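Local coordinates for putative exported protein (Bordetella parapertussis, PDB 3OCJ) that is of unknown function but carries a Rossmann-like methyltransferase domain and so may be an S-adenosylmethionine-dependent methyltransferase, at residues 152-155 / 156-159; 208-211 / 212-215. All blocks are in the same frame, centred on the assembly; numbering follows the deposited sequence.

Contact 1: residues 152-155 / 156-159; sequences DPEA and LDGA
D157 and P153 meet across the first turn of helix 153-163. The backbone supplies the regular bonds: D157 N donates to P153 O over 3.0 Å in a nearly straight bond (169°), G158 N to E154 O over 3.0 Å, and A159 N to A155 O over 2.9 Å. The bond from L156 N to D152 O, 3.3 Å, is weak, consistent with its place at the helix start.

The cap is made by a side chain. D152, the N-cap, turns its carboxylate forward so that OD1 accepts from E154 N at 2.9 Å; the NH comes from above the carboxylate plane. Aspartate suits the place because its short arm reaches a first-turn NH, and P153, which has no NH to offer, suits the first helical position.

The acidic side chains come next. With CG anti to its own carbonyl carbon (chi1 -68°), D157 lays its carboxylate back over P153 O, but OD1 and that oxygen, two acceptors 3.4 Å apart, are not hydrogen-bonded; the carbonyl is bonded by D157 N instead. E154, bent at chi2, brings OE2 to 4.1 Å from D157 OD2, the two carboxylate planes almost perpendicular.

L156 passes CG by D152 O at van der Waals distance and packs on C127, D150 and R176. A155 turns its small methyl against D150; alanine, buried, lets the helix lie close to strand 145-150.

Three acids thus gather at the amino-terminal end, where the helix dipole and the first-turn NH groups would probably favour negative charge and offset the repulsion of E154 and D157.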
loop_
_atom_site.group_PDB
_atom_site.type_symbol
_atom_site.label_atom_id
_atom_site.label_comp_id
_atom_site.label_asym_id
_atom_site.label_seq_id
_atom_site.Cartn_x
_atom_site.Cartn_y
_atom_site.Cartn_z
ATOM N N ASP A 152 -0.285 2.138 14.484
ATOM C CA ASP A 152 0.969 1.471 14.834
ATOM C C ASP A 152 1.964 2.486 15.401
ATOM O O ASP A 152 2.425 3.378 14.685
ATOM C CB ASP A 152 1.547 0.815 13.579
ATOM C CG ASP A 152 2.827 0.049 13.847
ATOM O OD1 ASP A 152 3.260 -0.024 15.015
ATOM O OD2 ASP A 152 3.394 -0.485 12.875
ATOM N N PRO A 153 2.311 2.361 16.687
ATOM C CA PRO A 153 3.264 3.307 17.279
ATOM C C PRO A 153 4.609 3.285 16.553
ATOM O O PRO A 153 5.292 4.299 16.512
ATOM C CB PRO A 153 3.442 2.788 18.712
ATOM C CG PRO A 153 2.288 1.881 18.957
ATOM C CD PRO A 153 1.886 1.318 17.637
ATOM N N GLU A 154 4.979 2.140 15.987
ATOM C CA GLU A 154 6.226 2.035 15.235
ATOM C C GLU A 154 6.181 2.867 13.959
ATOM O O GLU A 154 7.208 3.375 13.506
ATOM C CB GLU A 154 6.535 0.577 14.886
ATOM C CG GLU A 154 6.955 -0.261 16.074
ATOM C CD GLU A 154 8.189 0.296 16.758
ATOM O OE1 GLU A 154 9.194 0.557 16.061
ATOM O OE2 GLU A 154 8.153 0.476 17.993
ATOM N N ALA A 155 4.995 2.993 13.370
ATOM C CA ALA A 155 4.826 3.842 12.197
ATOM C C ALA A 155 5.096 5.302 12.562
ATOM O O ALA A 155 5.802 6.011 11.842
ATOM C CB ALA A 155 3.418 3.683 11.614
ATOM N N LEU A 156 4.528 5.744 13.678
ATOM C CA LEU A 156 4.699 7.130 14.106
ATOM C C LEU A 156 6.154 7.431 14.454
ATOM O O LEU A 156 6.685 8.459 14.054
ATOM C CB LEU A 156 3.771 7.450 15.275
ATOM C CG LEU A 156 2.300 7.212 14.931
ATOM C CD1 LEU A 156 1.417 7.585 16.096
ATOM C CD2 LEU A 156 1.884 8.002 13.671
ATOM N N ASP A 157 6.799 6.521 15.179
ATOM C CA ASP A 157 8.213 6.676 15.495
ATOM C C ASP A 157 9.043 6.784 14.222
ATOM O O ASP A 157 9.970 7.592 14.139
ATOM C CB ASP A 157 8.715 5.506 16.347
ATOM C CG ASP A 157 8.110 5.493 17.738
ATOM O OD1 ASP A 157 7.391 6.453 18.087
ATOM O OD2 ASP A 157 8.357 4.523 18.486
ATOM N N GLY A 158 8.715 5.964 13.228
ATOM C CA GLY A 158 9.440 5.989 11.971
ATOM C C GLY A 158 9.207 7.262 11.179
ATOM O O GLY A 158 10.111 7.757 10.501
ATOM N N ALA A 159 7.989 7.790 11.239
ATOM C CA ALA A 159 7.697 9.052 10.562
ATOM C C ALA A 159 8.537 10.169 11.170
ATOM O O ALA A 159 9.134 10.971 10.452
ATOM C CB ALA A 159 6.212 9.382 10.648
#

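Contact 2: residues 208-211 / 212-215; sequences ELYR and RFWQ
L209 and F213, one helical turn apart on helix 203-216, make the main apolar contact, and F213 can be followed outward from its backbone. Its CB lies 3.4 Å from Y210 O. With CG anti to the carbonyl carbon (chi1 -67°), the ring is directed back along the helix, and CG passes 3.5 Å from L209 O, which sits over one face, offset toward the rim. On one flank CD2 approaches Y210 CD1 at 4.1 Å, meeting the tyrosine ring at its edge; on the other, CE1 touches L209 CD1. CE2 lies near L209 CG and CD2, and at the tip CZ reaches L209 CG at 3.6 Å, with both leucine methyls close by. A branched leucine suits this place because its fork spreads both methyls over one side of the ring's far end, the same side as L209 O.

F213 N donates to L209 O over 3.0 Å, so the same carbonyl serves the backbone and lies against the aromatic face.

The partly exposed side is polar. R211 NH2 pairs with E280 in a salt bridge. In one of two conformers of E208, hence provisionally, R211 also grips that acid side-on: NE donates to OE1 at 3.3 Å and NH2 to OE2 at 3.2 Å, from the syn side but somewhat out of the carboxylate plane, with the oxygens in the guanidinium plane. Q215 crosses R211 at an angle, its NE2 4.0 Å from R211 CG.

L209 packs on W180, and F213 on L182 and S193. Y210 touches Q277 and L278 of helix 271-280 and bonds through OH to N197, while W214 stacks edge-to-face with F283 and forms a cation-pi contact with K303, just beyond strand 298-302.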
loop_
_atom_site.group_PDB
_atom_site.type_symbol
_atom_site.label_atom_id
_atom_site.label_comp_id
_atom_site.label_asym_id
_atom_site.label_seq_id
_atom_site.Cartn_x
_atom_site.Cartn_y
_atom_site.Cartn_z
ATOM N N GLU A 208 -17.760 3.015 4.517
ATOM C CA GLU A 208 -17.792 3.771 5.761
ATOM C C GLU A 208 -16.468 4.472 6.054
ATOM O O GLU A 208 -16.455 5.592 6.581
ATOM C CB GLU A 208 -18.251 2.890 6.926
ATOM C CG GLU A 208 -19.729 2.541 6.835
ATOM C CD GLU A 208 -20.586 3.767 6.549
ATOM O OE1 GLU A 208 -20.425 4.782 7.261
ATOM O OE2 GLU A 208 -21.410 3.732 5.608
ATOM N N LEU A 209 -15.358 3.832 5.695
ATOM C CA LEU A 209 -14.057 4.479 5.825
ATOM C C LEU A 209 -14.023 5.734 4.945
ATOM O O LEU A 209 -13.605 6.802 5.382
ATOM C CB LEU A 209 -12.944 3.509 5.434
ATOM C CG LEU A 209 -11.533 4.106 5.440
ATOM C CD1 LEU A 209 -11.034 4.327 6.851
ATOM C CD2 LEU A 209 -10.561 3.225 4.682
ATOM N N TYR A 210 -14.497 5.602 3.711
ATOM C CA TYR A 210 -14.544 6.751 2.806
ATOM C C TYR A 210 -15.427 7.866 3.362
ATOM O O TYR A 210 -15.122 9.044 3.192
ATOM C CB TYR A 210 -15.030 6.343 1.416
ATOM C CG TYR A 210 -14.110 5.408 0.647
ATOM C CD1 TYR A 210 -12.768 5.253 0.993
ATOM C CD2 TYR A 210 -14.600 4.684 -0.438
ATOM C CE1 TYR A 210 -11.936 4.407 0.260
ATOM C CE2 TYR A 210 -13.787 3.829 -1.164
ATOM C CZ TYR A 210 -12.461 3.696 -0.817
ATOM O OH TYR A 210 -11.646 2.858 -1.534
ATOM N N ARG A 211 -16.522 7.496 4.022
ATOM C CA ARG A 211 -17.393 8.493 4.631
ATOM C C ARG A 211 -16.676 9.249 5.747
ATOM O O ARG A 211 -16.840 10.464 5.886
ATOM C CB ARG A 211 -18.679 7.862 5.159
ATOM C CG ARG A 211 -19.833 8.842 5.168
ATOM C CD ARG A 211 -21.090 8.238 5.766
ATOM N NE ARG A 211 -21.508 7.001 5.106
ATOM C CZ ARG A 211 -22.291 6.944 4.033
ATOM N NH1 ARG A 211 -22.739 8.057 3.468
ATOM N NH2 ARG A 211 -22.626 5.768 3.531
ATOM N N ARG A 212 -15.874 8.537 6.540
ATOM C CA ARG A 212 -15.091 9.208 7.578
ATOM C C ARG A 212 -14.062 10.147 6.963
ATOM O O ARG A 212 -13.850 11.250 7.459
ATOM C CB ARG A 212 -14.440 8.181 8.505
ATOM C CG ARG A 212 -15.484 7.469 9.357
ATOM C CD ARG A 212 -14.918 6.349 10.195
ATOM N NE ARG A 212 -15.993 5.726 10.966
ATOM C CZ ARG A 212 -16.336 6.085 12.197
ATOM N NH1 ARG A 212 -15.677 7.054 12.817
ATOM N NH2 ARG A 212 -17.338 5.470 12.811
ATOM N N PHE A 213 -13.449 9.732 5.859
ATOM C CA PHE A 213 -12.553 10.636 5.135
ATOM C C PHE A 213 -13.308 11.891 4.672
ATOM O O PHE A 213 -12.834 13.008 4.829
ATOM C CB PHE A 213 -11.946 9.946 3.913
ATOM C CG PHE A 213 -10.993 8.822 4.232
ATOM C CD1 PHE A 213 -10.397 8.705 5.475
ATOM C CD2 PHE A 213 -10.671 7.891 3.246
ATOM C CE1 PHE A 213 -9.504 7.656 5.735
ATOM C CE2 PHE A 213 -9.777 6.855 3.493
ATOM C CZ PHE A 213 -9.196 6.737 4.739
ATOM N N TRP A 214 -14.487 11.708 4.094
ATOM C CA TRP A 214 -15.273 12.843 3.617
ATOM C C TRP A 214 -15.604 13.790 4.766
ATOM O O TRP A 214 -15.471 15.007 4.648
ATOM C CB TRP A 214 -16.552 12.330 2.970
ATOM C CG TRP A 214 -17.371 13.363 2.256
ATOM C CD1 TRP A 214 -17.372 13.629 0.914
ATOM C CD2 TRP A 214 -18.319 14.271 2.846
ATOM N NE1 TRP A 214 -18.274 14.641 0.634
ATOM C CE2 TRP A 214 -18.863 15.049 1.803
ATOM C CE3 TRP A 214 -18.764 14.493 4.157
ATOM C CZ2 TRP A 214 -19.825 16.034 2.028
ATOM C CZ3 TRP A 214 -19.724 15.479 4.375
ATOM C CH2 TRP A 214 -20.238 16.233 3.317
ATOM N N GLN A 215 -16.015 13.225 5.894
ATOM C CA GLN A 215 -16.368 14.038 7.050
ATOM C C GLN A 215 -15.160 14.809 7.594
ATOM O O GLN A 215 -15.301 15.934 8.079
ATOM C CB GLN A 215 -17.050 13.164 8.111
ATOM C CG GLN A 215 -18.431 12.691 7.652
ATOM C CD GLN A 215 -19.020 11.576 8.502
ATOM O OE1 GLN A 215 -18.336 10.982 9.336
ATOM N NE2 GLN A 215 -20.298 11.274 8.278
#

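Both contacts are about two turns of helix within the Rossmann-like methyltransferase domain, their centres 23 Å apart with no touch between them. Contact 1 belongs to the helix of a beta-alpha-beta unit, between strands 145-150 and 172-176; contact 2 lies in helix 203-216, which precedes strand 221-226. Each is partly buried, with a covered face and a polar one, but the balance differs. At the start of its helix, contact 1 relies on a cap and small residues, and its charges are all negative. Contact 2, in the carboxy-terminal half of its helix and reaching almost to its end, has aromatic and leucine packing on the buried side and acid-arginine pairing on the other.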